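Putative lipoprotein (Bacteroides thetaiotaomicron, PDB 4Q1Z) is of unknown function but, as a putative lipoprotein of the DUF4876 family, folds into a two-domain chain rich in beta strands. Local coordinates at residues Phe131-Asp145 / Asn184-Ile198. Numbering follows the deposited sequence.
Sequences FYEIYNNSADILYLD and NGTEYPLAPGESCII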
loop_
_atom_site.group_PDB
_atom_site.type_symbol
_atom_site.label_atom_id
_atom_site.label_comp_id
_atom_site.label_asym_id
_atom_site.label_seq_id
_atom_site.Cartn_x
_atom_site.Cartn_y
_atom_site.Cartn_z
ATOM N N PHE A 131 13.326 1.881 -5.528
ATOM C CA PHE A 131 12.438 2.583 -4.605
ATOM C C PHE A 131 11.068 1.876 -4.533
ATOM O O PHE A 131 10.681 1.132 -5.443
ATOM C CB PHE A 131 12.294 4.093 -4.934
ATOM C CG PHE A 131 11.328 4.454 -6.041
ATOM C CD1 PHE A 131 9.984 4.704 -5.761
ATOM C CD2 PHE A 131 11.754 4.525 -7.366
ATOM C CE1 PHE A 131 9.087 5.040 -6.786
ATOM C CE2 PHE A 131 10.861 4.874 -8.387
ATOM C CZ PHE A 131 9.537 5.145 -8.084
ATOM N N TYR A 132 10.353 2.130 -3.421
ATOM C CA TYR A 132 9.063 1.579 -2.993
ATOM C C TYR A 132 8.223 2.714 -2.490
ATOM O O TYR A 132 8.636 3.394 -1.556
ATOM C CB TYR A 132 9.280 0.540 -1.842
ATOM C CG TYR A 132 10.396 -0.443 -2.122
ATOM C CD1 TYR A 132 11.711 -0.161 -1.750
ATOM C CD2 TYR A 132 10.155 -1.612 -2.836
ATOM C CE1 TYR A 132 12.752 -1.025 -2.067
ATOM C CE2 TYR A 132 11.193 -2.478 -3.170
ATOM C CZ TYR A 132 12.487 -2.191 -2.764
ATOM O OH TYR A 132 13.512 -3.061 -3.053
ATOM N N GLU A 133 7.094 2.977 -3.141
ATOM C CA GLU A 133 6.206 4.058 -2.745
ATOM C C GLU A 133 4.940 3.448 -2.151
ATOM O O GLU A 133 4.258 2.672 -2.799
ATOM C CB GLU A 133 5.929 5.001 -3.909
ATOM C CG GLU A 133 5.021 6.160 -3.553
ATOM C CD GLU A 133 4.823 7.212 -4.629
ATOM O OE1 GLU A 133 5.700 7.344 -5.514
ATOM O OE2 GLU A 133 3.778 7.900 -4.587
ATOM N N ILE A 134 4.696 3.779 -0.881
ATOM C CA ILE A 134 3.621 3.377 0.034
ATOM C C ILE A 134 2.603 4.515 0.060
ATOM O O ILE A 134 3.007 5.661 0.156
ATOM C CB ILE A 134 4.324 3.106 1.412
ATOM C CG1 ILE A 134 5.067 1.788 1.402
ATOM C CG2 ILE A 134 3.444 3.252 2.644
ATOM C CD1 ILE A 134 4.266 0.694 0.742
ATOM N N TYR A 135 1.299 4.211 -0.071
ATOM C CA TYR A 135 0.225 5.215 -0.128
ATOM C C TYR A 135 -0.859 4.965 0.922
ATOM O O TYR A 135 -1.273 3.821 1.135
ATOM C CB TYR A 135 -0.397 5.203 -1.544
ATOM C CG TYR A 135 -1.513 6.199 -1.840
ATOM C CD1 TYR A 135 -1.226 7.521 -2.174
ATOM C CD2 TYR A 135 -2.842 5.780 -1.934
ATOM C CE1 TYR A 135 -2.241 8.424 -2.508
ATOM C CE2 TYR A 135 -3.866 6.676 -2.254
ATOM C CZ TYR A 135 -3.559 7.993 -2.558
ATOM O OH TYR A 135 -4.560 8.880 -2.894
ATOM N N ASN A 136 -1.338 6.051 1.558
ATOM C CA ASN A 136 -2.455 5.968 2.487
ATOM C C ASN A 136 -3.708 6.026 1.633
ATOM O O ASN A 136 -4.101 7.102 1.152
ATOM C CB ASN A 136 -2.415 7.048 3.554
ATOM C CG ASN A 136 -3.549 6.976 4.564
ATOM O OD1 ASN A 136 -4.529 6.241 4.405
ATOM N ND2 ASN A 136 -3.442 7.740 5.636
ATOM N N ASN A 137 -4.279 4.836 1.379
ATOM C CA ASN A 137 -5.462 4.624 0.537
ATOM C C ASN A 137 -6.781 4.662 1.369
ATOM O O ASN A 137 -7.873 4.594 0.803
ATOM C CB ASN A 137 -5.282 3.267 -0.158
ATOM C CG ASN A 137 -5.947 3.095 -1.483
ATOM O OD1 ASN A 137 -5.885 3.952 -2.373
ATOM N ND2 ASN A 137 -6.541 1.934 -1.663
ATOM N N SER A 138 -6.658 4.825 2.704
ATOM C CA SER A 138 -7.745 4.807 3.675
ATOM C C SER A 138 -8.450 6.193 3.897
ATOM O O SER A 138 -8.045 7.233 3.353
ATOM C CB SER A 138 -7.232 4.245 5.002
ATOM O OG SER A 138 -6.728 5.220 5.902
ATOM N N ALA A 139 -9.541 6.156 4.701
ATOM C CA ALA A 139 -10.407 7.281 5.065
ATOM C C ALA A 139 -9.828 8.187 6.167
ATOM O O ALA A 139 -10.386 9.248 6.424
ATOM C CB ALA A 139 -11.758 6.750 5.514
ATOM N N ASP A 140 -8.732 7.783 6.820
ATOM C CA ASP A 140 -8.163 8.568 7.909
ATOM C C ASP A 140 -6.647 8.436 7.973
ATOM O O ASP A 140 -6.085 7.562 7.322
ATOM C CB ASP A 140 -8.791 8.139 9.260
ATOM C CG ASP A 140 -9.108 9.280 10.239
ATOM O OD1 ASP A 140 -8.823 10.466 9.905
ATOM O OD2 ASP A 140 -9.652 8.992 11.329
ATOM N N ILE A 141 -5.999 9.319 8.778
ATOM C CA ILE A 141 -4.563 9.345 9.064
ATOM C C ILE A 141 -4.128 7.998 9.651
ATOM O O ILE A 141 -4.826 7.451 10.503
ATOM C CB ILE A 141 -4.222 10.513 10.045
ATOM C CG1 ILE A 141 -4.684 11.868 9.505
ATOM C CG2 ILE A 141 -2.724 10.563 10.439
ATOM C CD1 ILE A 141 -5.196 12.764 10.582
ATOM N N LEU A 142 -2.995 7.472 9.175
ATOM C CA LEU A 142 -2.336 6.251 9.645
ATOM C C LEU A 142 -0.958 6.600 10.136
ATOM O O LEU A 142 -0.310 7.461 9.532
ATOM C CB LEU A 142 -2.186 5.230 8.508
ATOM C CG LEU A 142 -3.393 4.441 8.043
ATOM C CD1 LEU A 142 -3.140 3.875 6.656
ATOM C CD2 LEU A 142 -3.758 3.317 9.049
ATOM N N TYR A 143 -0.457 5.894 11.153
ATOM C CA TYR A 143 0.900 6.149 11.617
ATOM C C TYR A 143 1.825 5.053 11.156
ATOM O O TYR A 143 1.594 3.878 11.453
ATOM C CB TYR A 143 0.944 6.309 13.133
ATOM C CG TYR A 143 0.331 7.614 13.580
ATOM C CD1 TYR A 143 1.096 8.773 13.665
ATOM C CD2 TYR A 143 -1.012 7.692 13.930
ATOM C CE1 TYR A 143 0.545 9.971 14.109
ATOM C CE2 TYR A 143 -1.579 8.888 14.359
ATOM C CZ TYR A 143 -0.796 10.027 14.448
ATOM O OH TYR A 143 -1.360 11.214 14.855
ATOM N N LEU A 144 2.879 5.434 10.421
ATOM C CA LEU A 144 3.860 4.489 9.881
ATOM C C LEU A 144 4.807 3.929 10.936
ATOM O O LEU A 144 5.456 2.926 10.677
ATOM C CB LEU A 144 4.706 5.152 8.780
ATOM C CG LEU A 144 4.016 5.501 7.470
ATOM C CD1 LEU A 144 4.902 6.390 6.669
ATOM C CD2 LEU A 144 3.653 4.240 6.673
ATOM N N ASP A 145 4.878 4.546 12.109
ATOM C CA ASP A 145 5.788 4.150 13.184
ATOM C C ASP A 145 5.785 2.642 13.464
ATOM O O ASP A 145 4.741 2.055 13.732
ATOM C CB ASP A 145 5.438 4.902 14.473
ATOM C CG ASP A 145 5.397 6.392 14.314
ATOM O OD1 ASP A 145 4.759 6.866 13.359
ATOM O OD2 ASP A 145 6.009 7.088 15.143
ATOM N N ASN A 184 8.230 6.567 17.863
ATOM C CA ASN A 184 7.654 6.205 19.169
ATOM C C ASN A 184 6.206 5.680 19.062
ATOM O O ASN A 184 5.729 5.021 19.987
ATOM C CB ASN A 184 7.703 7.422 20.141
ATOM C CG ASN A 184 6.613 8.481 19.934
ATOM O OD1 ASN A 184 6.285 8.897 18.809
ATOM N ND2 ASN A 184 6.021 8.947 21.027
ATOM N N GLY A 185 5.523 6.015 17.968
ATOM C CA GLY A 185 4.139 5.624 17.719
ATOM C C GLY A 185 3.316 6.696 17.034
ATOM O O GLY A 185 2.322 6.385 16.370
ATOM N N THR A 186 3.726 7.965 17.176
ATOM C CA THR A 186 2.994 9.108 16.621
ATOM C C THR A 186 3.900 10.086 15.824
ATOM O O THR A 186 3.430 11.149 15.391
ATOM C CB THR A 186 2.258 9.848 17.760
ATOM O OG1 THR A 186 3.147 10.025 18.880
ATOM C CG2 THR A 186 0.949 9.140 18.175
ATOM N N GLU A 187 5.164 9.709 15.594
ATOM C CA GLU A 187 6.122 10.532 14.854
ATOM C C GLU A 187 5.884 10.553 13.320
ATOM O O GLU A 187 6.105 11.604 12.714
ATOM C CB GLU A 187 7.565 10.073 15.126
ATOM C CG GLU A 187 8.100 10.476 16.487
ATOM C CD GLU A 187 9.404 9.804 16.864
ATOM O OE1 GLU A 187 10.448 10.127 16.250
ATOM O OE2 GLU A 187 9.384 8.955 17.782
ATOM N N TYR A 188 5.496 9.429 12.678
ATOM C CA TYR A 188 5.365 9.471 11.215
ATOM C C TYR A 188 3.948 9.198 10.720
ATOM O O TYR A 188 3.680 8.119 10.180
ATOM C CB TYR A 188 6.371 8.540 10.507
ATOM C CG TYR A 188 7.795 8.779 10.954
ATOM C CD1 TYR A 188 8.574 9.772 10.365
ATOM C CD2 TYR A 188 8.339 8.069 12.024
ATOM C CE1 TYR A 188 9.876 10.022 10.803
ATOM C CE2 TYR A 188 9.624 8.333 12.489
ATOM C CZ TYR A 188 10.396 9.298 11.866
ATOM O OH TYR A 188 11.667 9.546 12.330
ATOM N N PRO A 189 3.050 10.212 10.788
ATOM C CA PRO A 189 1.709 10.018 10.235
ATOM C C PRO A 189 1.661 10.221 8.729
ATOM O O PRO A 189 2.384 11.061 8.162
ATOM C CB PRO A 189 0.884 11.095 10.927
ATOM C CG PRO A 189 1.849 12.186 11.194
ATOM C CD PRO A 189 3.197 11.570 11.364
ATOM N N LEU A 190 0.740 9.484 8.097
ATOM C CA LEU A 190 0.446 9.605 6.691
ATOM C C LEU A 190 -1.046 9.924 6.589
ATOM O O LEU A 190 -1.877 9.217 7.155
ATOM C CB LEU A 190 0.851 8.306 5.970
ATOM C CG LEU A 190 1.543 8.412 4.600
ATOM C CD1 LEU A 190 2.884 9.091 4.690
ATOM C CD2 LEU A 190 1.734 7.044 4.006
ATOM N N ALA A 191 -1.373 11.067 5.993
ATOM C CA ALA A 191 -2.759 11.502 5.809
ATOM C C ALA A 191 -3.352 10.841 4.562
ATOM O O ALA A 191 -2.593 10.453 3.670
ATOM C CB ALA A 191 -2.807 13.017 5.664
ATOM N N PRO A 192 -4.691 10.707 4.442
ATOM C CA PRO A 192 -5.256 10.155 3.189
ATOM C C PRO A 192 -4.763 10.941 1.952
ATOM O O PRO A 192 -4.926 12.163 1.890
ATOM C CB PRO A 192 -6.778 10.329 3.387
ATOM C CG PRO A 192 -6.975 10.404 4.841
ATOM C CD PRO A 192 -5.758 11.081 5.397
ATOM N N GLY A 193 -4.154 10.244 1.001
ATOM C CA GLY A 193 -3.631 10.860 -0.217
ATOM C C GLY A 193 -2.137 11.145 -0.212
ATOM O O GLY A 193 -1.583 11.640 -1.207
ATOM N N GLU A 194 -1.483 10.853 0.936
ATOM C CA GLU A 194 -0.057 11.023 1.142
ATOM C C GLU A 194 0.675 9.722 0.892
ATOM O O GLU A 194 0.170 8.641 1.200
ATOM C CB GLU A 194 0.249 11.521 2.555
ATOM C CG GLU A 194 0.057 13.018 2.760
ATOM C CD GLU A 194 0.521 13.576 4.096
ATOM O OE1 GLU A 194 0.803 12.778 5.021
ATOM O OE2 GLU A 194 0.601 14.821 4.219
ATOM N N SER A 195 1.869 9.840 0.312
ATOM C CA SER A 195 2.771 8.726 0.035
ATOM C C SER A 195 4.023 8.802 0.908
ATOM O O SER A 195 4.456 9.887 1.290
ATOM C CB SER A 195 3.209 8.726 -1.433
ATOM O OG SER A 195 2.287 8.146 -2.337
ATOM N N CYS A 196 4.599 7.636 1.199
ATOM C CA CYS A 196 5.915 7.470 1.793
ATOM C C CYS A 196 6.767 6.685 0.804
ATOM O O CYS A 196 6.409 5.558 0.434
ATOM C CB CYS A 196 5.887 6.798 3.158
ATOM S SG CYS A 196 7.524 6.661 3.924
ATOM N N ILE A 197 7.854 7.307 0.333
ATOM C CA ILE A 197 8.794 6.653 -0.561
ATOM C C ILE A 197 9.992 6.219 0.281
ATOM O O ILE A 197 10.473 6.975 1.130
ATOM C CB ILE A 197 9.222 7.542 -1.781
ATOM C CG1 ILE A 197 7.996 8.063 -2.575
ATOM C CG2 ILE A 197 10.241 6.817 -2.700
ATOM C CD1 ILE A 197 8.255 9.227 -3.418
ATOM N N ILE A 198 10.443 4.982 0.046
ATOM C CA ILE A 198 11.639 4.388 0.629
ATOM C C ILE A 198 12.530 4.037 -0.544
ATOM O O ILE A 198 12.089 3.339 -1.455
ATOM C CB ILE A 198 11.389 3.168 1.569
ATOM C CG1 ILE A 198 10.112 3.321 2.419
ATOM C CG2 ILE A 198 12.608 2.937 2.435
ATOM C CD1 ILE A 198 9.506 2.008 2.845
#
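Asn-136 bridges two separate antiparallel pairings whose registers differ by two residues: 131-136 with 195-198, axes 163° apart and Ile-134/Cys-196 a hydrogen-bonded pair, and 142-143 with 189-190, where Leu-142/Leu-190 is another. Its ND2 gives one N-H to Leu-190 O at 2.6 Å, bent (135° at the hydrogen) and arriving from above that carbonyl's plane, and the other, straighter, to Asp-140 O; both acceptors lie close to the amide plane. The amide reaches strand 189-190 because chi1 (-179°) swings CG to the side away from the backbone N, while OD1 accepts from Ser-138 N, closing an Asx turn, and also from Ser-138 OG. Replaced by an alanine, this position would probably cost Leu-190 O and Asp-140 O a donor and Ser-138 N and OG their acceptor, leaving the 137-140 loop freer to shift. The Asn-136 backbone meets the type II turn 191-194, its O receiving Gly-193 N at 3.1 Å.

At the far end the Asp-145 carboxylate gathers backbone amides: OD1 takes Tyr-188 N at 2.8 Å on its syn side, and OD2 takes Glu-187 N and Gly-185 N from one face of its plane. Beside this cluster, Tyr-143 CE1 packs 3.4 Å from Pro-189 CB. Between the two pairings, Leu-144 CD1 fits against Cys-196 CB (3.7 Å) and Leu-190 CD1.

Between strands 131-136 and 195-198, Ser-195 OG donates to Glu-133 OE2 at 2.7 Å, on its anti side; Lys-111 forms a salt bridge with the same oxygen. Strand 131-136 lies between 195-199 and 108-114 in a mixed sheet, Ile-134 touching Leu-108 and Phe-110, while Cys-196 and Ile-198 pack on Phe-223 of strand 223-224.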